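Local coordinates for glycosyl hydrolase, family 31/fibronectin type III domain protein (Clostridium perfringens, PDB 4P5Y) that binds N-acetylgalactosamine and calcium, probably as an F5/8 type C carbohydrate-binding module of a family 31 glycoside hydrolase, at residues K25-Y30 with T67-K72; E41-G46 with A160-Y165; S54-A59 with N154-A159; D80-Q85 with R126-I131. One frame throughout, in Å; residues are numbered along the deposited sequence.

The four contacts sample both sheets of a beta-sandwich and the loops at its sugar-binding end. Interactions 1 and 4 are antiparallel strand pairs, one in each sheet, on opposite sides of the centre of the chain. Interaction 2 is the buried one: it fastens a calcium-binding loop to strand 158-166, and its Val44 and Phe164 pack on Leu26 and Ile68 of interaction 1. Interaction 3, partly buried, joins two loops through a lysine, a serine and a water, with an aromatic pair against the sugar. Interactions 3 and 4 both touch N-acetylgalactosamine, the first mainly through an aromatic face and the second through a guanidinium, and the hydroxyl of Tyr81 links them at Ser158 O.

Interaction 1: residues K25-Y30 with T67-K72; sequences KLEAIY and TIKLDK
The carbonyl oxygen of Thr67 takes two backbone donors, Ile29 N at 2.9 Å and, weakly, Tyr30 N at 3.5 Å. This is a classic beta bulge, in which Ile29 and Tyr30 together face one residue of strand 64-70. It lies in the antiparallel pairing of strand 26-31, at one edge of the five-stranded sheet, with strand 64-70. The pairing closes beyond the bulge through Thr67 N, 2.6 Å from Tyr30 O. Before it, Glu27 and Lys69 form a hydrogen-bonded pair, in which Lys69 N donates to Glu27 O at 2.6 Å in a nearly straight bond (169° at the hydrogen).

Leu26, Ala28, Ile68 and Leu70 share the inner face of the sheet. There Leu26 and Leu70 lie side by side, and CD1 of Ile68 rests on CB of Ala28; Phe164 of the other sheet packs against Leu26, Ile68 and Leu70.

On the other face the aliphatic stem of Lys69 runs fully extended. At the bulge, Ile29 holds CG1 between its backbone N and carbonyl carbon (chi1 60°), which sets it against the methyl of Thr67. The side chain as a whole crosses that of Lys69 at about a right angle, Ile29 CG2 lying 3.6 Å from Lys69 CB.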
# COMPACT_ATOMS: atom_id res chain seq x y z
N LYS A 25 9.23 12.42 1.39
CA LYS A 25 9.33 12.43 -0.06
C LYS A 25 8.02 12.04 -0.74
O LYS A 25 7.88 12.20 -1.94
CB LYS A 25 10.42 11.48 -0.54
CG LYS A 25 11.80 11.81 -0.00
CD LYS A 25 12.12 13.27 -0.20
CE LYS A 25 13.45 13.64 0.46
NZ LYS A 25 13.70 15.12 0.39
N LEU A 26 7.06 11.53 0.03
CA LEU A 26 5.84 10.99 -0.55
C LEU A 26 4.60 11.85 -0.33
O LEU A 26 4.50 12.59 0.65
CB LEU A 26 5.58 9.59 -0.00
CG LEU A 26 6.83 8.73 0.19
CD1 LEU A 26 6.43 7.43 0.87
CD2 LEU A 26 7.52 8.47 -1.16
N GLU A 27 3.64 11.74 -1.25
CA GLU A 27 2.36 12.41 -1.11
C GLU A 27 1.24 11.56 -1.72
O GLU A 27 1.32 11.16 -2.88
CB GLU A 27 2.41 13.79 -1.77
CG GLU A 27 1.09 14.55 -1.73
CD GLU A 27 1.07 15.75 -2.66
OE1 GLU A 27 2.06 15.99 -3.38
OE2 GLU A 27 0.04 16.47 -2.66
N ALA A 28 0.20 11.29 -0.94
CA ALA A 28 -0.94 10.56 -1.47
C ALA A 28 -1.81 11.54 -2.26
O ALA A 28 -2.44 12.44 -1.69
CB ALA A 28 -1.74 9.88 -0.34
N ILE A 29 -1.85 11.38 -3.57
CA ILE A 29 -2.60 12.34 -4.36
C ILE A 29 -4.00 11.83 -4.64
O ILE A 29 -4.89 12.60 -4.97
CB ILE A 29 -1.90 12.69 -5.68
CG1 ILE A 29 -1.69 11.45 -6.55
CG2 ILE A 29 -0.56 13.38 -5.41
CD1 ILE A 29 -1.03 11.78 -7.85
N TYR A 30 -4.20 10.53 -4.50
CA TYR A 30 -5.51 9.99 -4.81
C TYR A 30 -5.77 8.63 -4.17
O TYR A 30 -4.86 7.83 -4.00
CB TYR A 30 -5.67 9.91 -6.33
CG TYR A 30 -6.86 9.11 -6.78
CD1 TYR A 30 -8.08 9.73 -7.05
CD2 TYR A 30 -6.77 7.74 -6.95
CE1 TYR A 30 -9.19 8.99 -7.46
CE2 TYR A 30 -7.85 6.99 -7.36
CZ TYR A 30 -9.06 7.61 -7.62
OH TYR A 30 -10.11 6.85 -8.03
N THR A 67 -2.87 6.32 -4.86
CA THR A 67 -1.77 6.76 -5.70
C THR A 67 -0.84 7.65 -4.92
O THR A 67 -1.24 8.69 -4.40
CB THR A 67 -2.25 7.49 -6.95
OG1 THR A 67 -2.97 6.57 -7.78
CG2 THR A 67 -1.05 8.05 -7.73
N ILE A 68 0.41 7.23 -4.85
CA ILE A 68 1.44 7.96 -4.14
C ILE A 68 2.30 8.71 -5.12
O ILE A 68 2.83 8.13 -6.08
CB ILE A 68 2.33 7.00 -3.29
CG1 ILE A 68 1.48 6.17 -2.33
CG2 ILE A 68 3.44 7.78 -2.57
CD1 ILE A 68 0.38 6.97 -1.62
N LYS A 69 2.45 10.01 -4.89
CA LYS A 69 3.38 10.82 -5.67
C LYS A 69 4.68 11.09 -4.93
O LYS A 69 4.67 11.52 -3.76
CB LYS A 69 2.74 12.15 -6.05
CG LYS A 69 3.74 13.19 -6.53
CD LYS A 69 3.00 14.41 -7.01
CE LYS A 69 3.93 15.49 -7.52
NZ LYS A 69 3.10 16.59 -8.08
N LEU A 70 5.79 10.87 -5.62
CA LEU A 70 7.13 11.10 -5.09
C LEU A 70 7.61 12.51 -5.49
O LEU A 70 7.10 13.08 -6.44
CB LEU A 70 8.09 10.01 -5.59
CG LEU A 70 7.83 8.57 -5.10
CD1 LEU A 70 6.40 8.17 -5.34
CD2 LEU A 70 8.74 7.56 -5.75
N ASP A 71 8.58 13.07 -4.77
CA ASP A 71 8.99 14.45 -5.01
C ASP A 71 9.80 14.59 -6.29
O ASP A 71 9.91 15.68 -6.86
CB ASP A 71 9.78 15.02 -3.82
CG ASP A 71 11.10 14.30 -3.59
OD1 ASP A 71 11.10 13.05 -3.57
OD2 ASP A 71 12.13 14.99 -3.43
N LYS A 72 10.36 13.49 -6.75
CA LYS A 72 10.98 13.44 -8.07
C LYS A 72 10.79 12.04 -8.59
O LYS A 72 10.15 11.22 -7.94
CB LYS A 72 12.47 13.78 -8.01
CG LYS A 72 13.28 12.83 -7.14
CD LYS A 72 14.74 13.24 -7.08
CE LYS A 72 15.52 12.32 -6.18

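Interaction 2: residues E41-G46 with A160-Y165; sequences ENAVDG and AELVFY. With CA (calcium ion), chain C.
The ring of Phe164 is met at a slant by one methyl of Val44, whose CG1 lies 4.3 Å from CE1. The carboxylate of Glu161 reaches the backbone of Gly46, with OE2 3.1 Å from its CA. A third flat group, the carboxylate of Asp45, gives its OD1 to a calcium ion at 2.5 Å. Asp45 turns CG between its backbone N and carbonyl carbon (chi1 62°), which brings that oxygen to the metal.

The ion ties loop to strand directly. Asn42 O binds it at 2.2 Å and Ala160 O at 2.4 Å, and Asp47 O with O and OG1 of Thr50 complete six protein ligands. The two carbonyl oxygens of Asn42 and Ala160 stand only 3.0 Å apart, a close approach of two acceptors that their shared cation would be expected to offset. Beyond the metal ligands, Leu162 N donates to Ala43 O at 2.6 Å, pinning the loop to the middle of strand 158-166. Asn42 ND2 donates to Ile51 O, further along the same loop.

Calcium sites of this kind are familiar in galactose-binding-like carbohydrate modules. Here the loop following strand 26-31 is bound to strand 158-166, with Ala43 and Val44 against Ile66 and Ile68 of strand 64-70; along its other side strand 158-166 pairs with strand 73-82.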
# COMPACT_ATOMS: atom_id res chain seq x y z
N GLU A 41 -3.63 10.30 3.03
CA GLU A 41 -2.34 10.82 3.50
C GLU A 41 -1.74 9.97 4.62
O GLU A 41 -0.56 10.09 4.91
CB GLU A 41 -2.47 12.27 4.01
CG GLU A 41 -2.83 13.30 2.94
CD GLU A 41 -4.29 13.24 2.54
OE1 GLU A 41 -5.10 12.66 3.31
OE2 GLU A 41 -4.63 13.77 1.44
N ASN A 42 -2.55 9.12 5.25
CA ASN A 42 -2.04 8.35 6.38
C ASN A 42 -1.27 7.11 5.93
O ASN A 42 -0.63 6.45 6.75
CB ASN A 42 -3.18 7.95 7.31
CG ASN A 42 -3.82 9.13 8.02
OD1 ASN A 42 -3.18 10.16 8.22
ND2 ASN A 42 -5.07 8.99 8.39
N ALA A 43 -1.34 6.77 4.65
CA ALA A 43 -0.58 5.63 4.13
C ALA A 43 0.92 5.93 3.99
O ALA A 43 1.73 5.01 3.91
CB ALA A 43 -1.15 5.20 2.81
N VAL A 44 1.29 7.20 3.93
CA VAL A 44 2.68 7.57 3.68
C VAL A 44 3.18 8.71 4.57
O VAL A 44 3.99 9.52 4.14
CB VAL A 44 2.88 7.98 2.23
CG1 VAL A 44 2.58 6.79 1.32
CG2 VAL A 44 2.00 9.18 1.89
N ASP A 45 2.71 8.74 5.82
CA ASP A 45 3.11 9.76 6.78
C ASP A 45 4.18 9.24 7.75
O ASP A 45 4.46 9.86 8.76
CB ASP A 45 1.90 10.24 7.56
CG ASP A 45 1.24 9.16 8.36
OD1 ASP A 45 1.52 7.97 8.09
OD2 ASP A 45 0.43 9.48 9.26
N GLY A 46 4.75 8.09 7.42
CA GLY A 46 5.74 7.46 8.28
C GLY A 46 5.27 7.05 9.66
O GLY A 46 6.06 6.93 10.58
N ALA A 160 -1.48 0.94 6.90
CA ALA A 160 -0.87 1.79 7.91
C ALA A 160 0.29 2.56 7.29
O ALA A 160 0.44 3.75 7.51
CB ALA A 160 -0.41 0.97 9.13
N GLU A 161 1.10 1.87 6.50
CA GLU A 161 2.22 2.51 5.82
C GLU A 161 2.54 1.88 4.48
O GLU A 161 2.38 0.67 4.27
CB GLU A 161 3.49 2.45 6.67
CG GLU A 161 3.61 3.48 7.77
CD GLU A 161 5.07 3.65 8.21
OE1 GLU A 161 5.52 2.94 9.14
OE2 GLU A 161 5.78 4.47 7.60
N LEU A 162 3.02 2.72 3.58
CA LEU A 162 3.76 2.25 2.42
C LEU A 162 5.15 2.85 2.48
O LEU A 162 5.30 4.08 2.45
CB LEU A 162 3.06 2.62 1.12
CG LEU A 162 1.65 2.07 0.99
CD1 LEU A 162 0.96 2.69 -0.19
CD2 LEU A 162 1.72 0.55 0.88
N VAL A 163 6.15 1.99 2.57
CA VAL A 163 7.55 2.40 2.55
C VAL A 163 8.16 2.18 1.15
O VAL A 163 8.08 1.09 0.62
CB VAL A 163 8.34 1.62 3.62
CG1 VAL A 163 9.82 1.96 3.60
CG2 VAL A 163 7.72 1.88 5.01
N PHE A 164 8.75 3.21 0.56
CA PHE A 164 9.32 3.12 -0.79
C PHE A 164 10.83 2.98 -0.73
O PHE A 164 11.46 3.60 0.12
CB PHE A 164 8.96 4.36 -1.64
CG PHE A 164 7.51 4.46 -2.01
CD1 PHE A 164 6.54 4.63 -1.04
CD2 PHE A 164 7.11 4.37 -3.34
CE1 PHE A 164 5.19 4.70 -1.37
CE2 PHE A 164 5.77 4.43 -3.68
CZ PHE A 164 4.81 4.61 -2.69
N TYR A 165 11.40 2.20 -1.64
CA TYR A 165 12.87 2.13 -1.79
C TYR A 165 13.30 2.44 -3.22
O TYR A 165 12.73 1.91 -4.17
CB TYR A 165 13.40 0.75 -1.40
CG TYR A 165 13.06 0.27 -0.01
CD1 TYR A 165 11.78 -0.17 0.30
CD2 TYR A 165 14.02 0.22 0.99
CE1 TYR A 165 11.46 -0.62 1.57
CE2 TYR A 165 13.71 -0.23 2.26
CZ TYR A 165 12.43 -0.66 2.55
OH TYR A 165 12.12 -1.13 3.81
CA CA C . 0.29 5.86 8.69

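Interaction 3: residues S54-A59 with N154-A159; sequences SAYQAA and NKYASA. With NGA (2-acetamido-2-deoxy-beta-D-galactopyranose), chain B.
Tyr56 and Tyr156 meet edge-to-face, the edge of Tyr56 directed at the face of Tyr156, with ring centroids 5.9 Å apart and planes at 68°. Both rings also touch the bound N-acetylgalactosamine. Its C5 sits 3.5 Å above the plane of the Tyr56 ring, over the centre, so the sugar leans on the aromatic face with its C3 to C6 edge, the rest of the pyranose tilting away. Tyr156 instead approaches the C6 arm, its OH 3.1 Å from sugar O6.

Behind the rings, polar bonds set the two loops against each other. Ser54 makes a pair of bonds with Ala157: its N donates to Ala157 O, while its OG receives Ala157 N at 2.9 Å. With OG held between its backbone N and carbonyl carbon (chi1 62°), the hydroxyl is directed at segment 154-159. A water donates to Ala55 O and Lys155 O and accepts from Ser54 OG, bridging the loops beside this pair. Farther out, the extended Lys155 bends at its last torsion and delivers NZ to Gln57 O at 2.8 Å, with a second bond to Asp60 O.

In a further shell, Asp36 accepts from the hydroxyl of Tyr56, and the ring of His53 meets that of Tyr156. Arg84 and Asn89 also hydrogen-bond the sugar; an aromatic platform on end loops of a beta-sandwich is consistent with galactose-type recognition in such carbohydrate modules.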
# COMPACT_ATOMS: atom_id res chain seq x y z
N SER A 54 -10.55 2.60 3.25
CA SER A 54 -11.48 2.95 2.17
C SER A 54 -12.92 2.85 2.68
O SER A 54 -13.17 2.33 3.77
CB SER A 54 -11.27 2.05 0.95
OG SER A 54 -11.53 0.69 1.28
N ALA A 55 -13.86 3.36 1.89
CA ALA A 55 -15.25 3.41 2.34
C ALA A 55 -15.83 2.01 2.49
O ALA A 55 -15.39 1.06 1.83
CB ALA A 55 -16.10 4.23 1.37
N TYR A 56 -16.80 1.87 3.39
CA TYR A 56 -17.44 0.58 3.60
C TYR A 56 -18.95 0.74 3.69
O TYR A 56 -19.61 0.05 4.47
CB TYR A 56 -16.90 -0.11 4.86
CG TYR A 56 -16.81 0.79 6.08
CD1 TYR A 56 -17.88 0.93 6.95
CD2 TYR A 56 -15.65 1.47 6.37
CE1 TYR A 56 -17.80 1.74 8.06
CE2 TYR A 56 -15.56 2.29 7.47
CZ TYR A 56 -16.63 2.42 8.32
OH TYR A 56 -16.52 3.24 9.43
N GLN A 57 -19.49 1.64 2.88
CA GLN A 57 -20.94 1.73 2.74
C GLN A 57 -21.46 0.53 1.94
O GLN A 57 -20.67 -0.33 1.54
CB GLN A 57 -21.33 3.05 2.07
CG GLN A 57 -20.78 4.30 2.78
CD GLN A 57 -20.98 4.26 4.29
OE1 GLN A 57 -22.01 3.79 4.78
NE2 GLN A 57 -19.99 4.74 5.04
N ALA A 58 -22.77 0.46 1.72
CA ALA A 58 -23.34 -0.74 1.12
C ALA A 58 -22.81 -1.00 -0.29
O ALA A 58 -22.49 -2.13 -0.63
CB ALA A 58 -24.86 -0.66 1.10
N ALA A 59 -22.70 0.04 -1.11
CA ALA A 59 -22.25 -0.15 -2.50
C ALA A 59 -20.73 -0.18 -2.67
O ALA A 59 -20.24 -0.30 -3.79
CB ALA A 59 -22.83 0.96 -3.38
N ASN A 154 -13.00 -8.82 1.59
CA ASN A 154 -13.05 -8.35 0.21
C ASN A 154 -14.04 -7.22 -0.05
O ASN A 154 -14.65 -7.19 -1.11
CB ASN A 154 -13.37 -9.52 -0.71
CG ASN A 154 -12.25 -10.53 -0.76
OD1 ASN A 154 -11.07 -10.15 -0.88
ND2 ASN A 154 -12.59 -11.81 -0.66
N LYS A 155 -14.18 -6.30 0.90
CA LYS A 155 -15.02 -5.14 0.70
C LYS A 155 -14.22 -3.84 0.85
O LYS A 155 -14.35 -2.93 0.03
CB LYS A 155 -16.20 -5.14 1.67
CG LYS A 155 -17.13 -3.93 1.57
CD LYS A 155 -18.28 -4.08 2.55
CE LYS A 155 -19.29 -2.94 2.47
NZ LYS A 155 -20.18 -3.04 1.29
N TYR A 156 -13.39 -3.76 1.87
CA TYR A 156 -12.64 -2.54 2.12
C TYR A 156 -11.17 -2.82 2.40
O TYR A 156 -10.80 -3.90 2.85
CB TYR A 156 -13.28 -1.76 3.28
CG TYR A 156 -13.74 -2.62 4.42
CD1 TYR A 156 -12.83 -3.12 5.35
CD2 TYR A 156 -15.07 -2.92 4.58
CE1 TYR A 156 -13.25 -3.91 6.41
CE2 TYR A 156 -15.50 -3.71 5.64
CZ TYR A 156 -14.59 -4.20 6.55
OH TYR A 156 -15.04 -4.97 7.59
N ALA A 157 -10.33 -1.83 2.12
CA ALA A 157 -8.89 -1.95 2.36
C ALA A 157 -8.37 -0.85 3.28
O ALA A 157 -8.89 0.28 3.31
CB ALA A 157 -8.13 -1.92 1.06
N SER A 158 -7.33 -1.20 4.03
CA SER A 158 -6.58 -0.21 4.78
C SER A 158 -5.08 -0.45 4.61
O SER A 158 -4.65 -1.52 4.18
CB SER A 158 -6.99 -0.22 6.26
OG SER A 158 -6.88 -1.51 6.84
N ALA A 159 -4.30 0.57 4.92
CA ALA A 159 -2.85 0.45 4.98
C ALA A 159 -2.35 1.43 6.03
O ALA A 159 -2.76 2.60 6.05
CB ALA A 159 -2.20 0.74 3.62
C1 NGA B . -15.19 -0.46 12.00
C2 NGA B . -13.78 0.13 11.85
C3 NGA B . -13.66 0.80 10.48
C4 NGA B . -14.07 -0.19 9.39
C5 NGA B . -15.47 -0.69 9.68
C6 NGA B . -15.99 -1.64 8.61
C7 NGA B . -12.70 0.74 13.97
C8 NGA B . -12.56 1.78 15.04
N2 NGA B . -13.46 1.07 12.92
O1 NGA B . -15.28 -1.20 13.19
O3 NGA B . -12.34 1.28 10.27
O4 NGA B . -13.17 -1.28 9.37
O5 NGA B . -15.43 -1.34 10.93
O6 NGA B . -16.58 -2.78 9.21
O7 NGA B . -12.15 -0.36 14.10
O HOH W 1 -13.96 -0.19 -0.15

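Interaction 4: residues D80-Q85 with R126-I131; sequences DYLPRQ and RGYNPI. With NGA (2-acetamido-2-deoxy-beta-D-galactopyranose), chain B.
Backbone pairing joins Tyr81 to Asn129, where strand 73-82 runs antiparallel to strand 129-138, one of the two outer strands of the four-stranded sheet of the sandwich. Tyr81 N donates to Asn129 O in an almost straight bond (177° at the hydrogen), and Asn129 N returns one to Tyr81 O at 2.9 Å. Tyr81 O accepts a second time, from the side-chain ND2 of Asn129 at 3.3 Å, so backbone and amide of one residue grip the same carbonyl. ND2 also bonds to Asn125 O, which holds the amide between two acceptors.

A further polar link lies past the strand ends. The side chain of Gln85 bends back at chi2 and offers NE2 to two carbonyls, Pro83 O at 2.7 Å in its own loop and Arg126 O at 3.0 Å across the contact. Both acceptors lie near the plane of the amide, which fixes its rotation.

Among the apolar contacts, Leu82 lies against the Tyr128 ring: CD1 stands over one face in a CH-pi contact, 4.2 Å from the centroid, while CB reaches CE1 at the rim. Asp80 crosses the same side chain at about a right angle, its CB 3.8 Å from Tyr128 CD1; its carboxylate is engaged by Tyr165 OH and Gln78 NE2.

This contact reaches the sugar through Arg84, whose chain runs extended away from the strand pair, CG anti to the backbone N (chi1 -171°). Asn89 O receives its NH1, and NH2 donates to O3 of N-acetylgalactosamine at 3.1 Å.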
# COMPACT_ATOMS: atom_id res chain seq x y z
N ASP A 80 7.28 -1.56 1.11
CA ASP A 80 6.79 -2.37 2.22
C ASP A 80 5.37 -1.97 2.56
O ASP A 80 5.03 -0.78 2.63
CB ASP A 80 7.65 -2.24 3.47
CG ASP A 80 9.04 -2.77 3.27
OD1 ASP A 80 9.27 -3.39 2.21
OD2 ASP A 80 9.90 -2.58 4.16
N TYR A 81 4.55 -2.98 2.79
CA TYR A 81 3.19 -2.78 3.19
C TYR A 81 3.05 -3.07 4.68
O TYR A 81 3.30 -4.19 5.13
CB TYR A 81 2.25 -3.67 2.38
CG TYR A 81 0.85 -3.71 2.92
CD1 TYR A 81 -0.05 -2.70 2.64
CD2 TYR A 81 0.43 -4.76 3.73
CE1 TYR A 81 -1.33 -2.73 3.14
CE2 TYR A 81 -0.86 -4.81 4.23
CZ TYR A 81 -1.74 -3.78 3.93
OH TYR A 81 -3.01 -3.80 4.42
N LEU A 82 2.65 -2.05 5.44
CA LEU A 82 2.45 -2.21 6.87
C LEU A 82 0.98 -2.26 7.21
O LEU A 82 0.28 -1.24 7.13
CB LEU A 82 3.10 -1.07 7.64
CG LEU A 82 3.00 -1.22 9.15
CD1 LEU A 82 3.74 -2.46 9.64
CD2 LEU A 82 3.54 0.04 9.79
N PRO A 83 0.51 -3.45 7.60
CA PRO A 83 -0.92 -3.59 7.89
C PRO A 83 -1.34 -2.80 9.13
O PRO A 83 -0.53 -2.52 10.02
CB PRO A 83 -1.09 -5.10 8.10
CG PRO A 83 0.26 -5.63 8.41
CD PRO A 83 1.27 -4.69 7.82
N ARG A 84 -2.62 -2.43 9.15
CA ARG A 84 -3.25 -1.83 10.31
C ARG A 84 -2.87 -2.60 11.57
O ARG A 84 -3.08 -3.80 11.66
CB ARG A 84 -4.76 -1.82 10.14
CG ARG A 84 -5.52 -1.04 11.17
CD ARG A 84 -7.00 -1.35 11.01
NE ARG A 84 -7.86 -0.37 11.66
CZ ARG A 84 -9.15 -0.23 11.39
NH1 ARG A 84 -9.72 -1.01 10.48
NH2 ARG A 84 -9.87 0.69 12.01
N GLN A 85 -2.31 -1.89 12.55
CA GLN A 85 -1.78 -2.52 13.76
C GLN A 85 -2.83 -2.95 14.79
O GLN A 85 -2.65 -3.95 15.47
CB GLN A 85 -0.79 -1.56 14.44
CG GLN A 85 0.41 -1.22 13.58
CD GLN A 85 1.27 -2.44 13.31
OE1 GLN A 85 1.94 -2.94 14.21
NE2 GLN A 85 1.25 -2.93 12.07
N ARG A 126 2.57 -9.12 10.61
CA ARG A 126 1.83 -7.93 11.03
C ARG A 126 2.73 -6.71 11.00
O ARG A 126 2.31 -5.59 11.31
CB ARG A 126 1.22 -8.14 12.41
CG ARG A 126 0.31 -9.37 12.50
CD ARG A 126 -1.08 -9.05 11.99
NE ARG A 126 -1.57 -7.83 12.61
CZ ARG A 126 -2.74 -7.71 13.23
NH1 ARG A 126 -3.58 -8.74 13.29
NH2 ARG A 126 -3.08 -6.54 13.78
N GLY A 127 3.98 -6.92 10.62
CA GLY A 127 4.90 -5.82 10.40
C GLY A 127 5.07 -5.55 8.92
O GLY A 127 4.24 -5.91 8.09
N TYR A 128 6.18 -4.92 8.57
CA TYR A 128 6.46 -4.58 7.19
C TYR A 128 6.53 -5.79 6.25
O TYR A 128 7.48 -6.54 6.29
CB TYR A 128 7.76 -3.79 7.13
CG TYR A 128 7.60 -2.43 7.74
CD1 TYR A 128 6.80 -1.47 7.14
CD2 TYR A 128 8.24 -2.10 8.92
CE1 TYR A 128 6.64 -0.22 7.69
CE2 TYR A 128 8.09 -0.84 9.49
CZ TYR A 128 7.29 0.09 8.87
OH TYR A 128 7.13 1.35 9.41
N ASN A 129 5.52 -5.97 5.41
CA ASN A 129 5.56 -7.01 4.39
C ASN A 129 6.26 -6.52 3.12
O ASN A 129 5.66 -5.79 2.35
CB ASN A 129 4.14 -7.48 4.03
CG ASN A 129 3.39 -8.05 5.22
OD1 ASN A 129 2.94 -9.19 5.19
ND2 ASN A 129 3.25 -7.26 6.28
N PRO A 130 7.53 -6.89 2.91
CA PRO A 130 8.26 -6.39 1.74
C PRO A 130 7.74 -6.90 0.39
O PRO A 130 7.45 -8.08 0.24
CB PRO A 130 9.69 -6.91 1.98
CG PRO A 130 9.54 -8.04 2.91
CD PRO A 130 8.38 -7.72 3.78
N ILE A 131 7.62 -6.00 -0.59
CA ILE A 131 7.20 -6.38 -1.94
C ILE A 131 8.17 -5.87 -2.97
O ILE A 131 8.10 -4.73 -3.39
CB ILE A 131 5.80 -5.82 -2.27
CG1 ILE A 131 4.75 -6.48 -1.38
CG2 ILE A 131 5.47 -6.05 -3.74
CD1 ILE A 131 3.45 -5.73 -1.34
C1 NGA B . -15.19 -0.46 12.00
C2 NGA B . -13.78 0.13 11.85
C3 NGA B . -13.66 0.80 10.48
C4 NGA B . -14.07 -0.19 9.39
C5 NGA B . -15.47 -0.69 9.68
C6 NGA B . -15.99 -1.64 8.61
C7 NGA B . -12.70 0.74 13.97
C8 NGA B . -12.56 1.78 15.04
N2 NGA B . -13.46 1.07 12.92
O1 NGA B . -15.28 -1.20 13.19
O3 NGA B . -12.34 1.28 10.27
O4 NGA B . -13.17 -1.28 9.37
O5 NGA B . -15.43 -1.34 10.93
O6 NGA B . -16.58 -2.78 9.21
O7 NGA B . -12.15 -0.36 14.10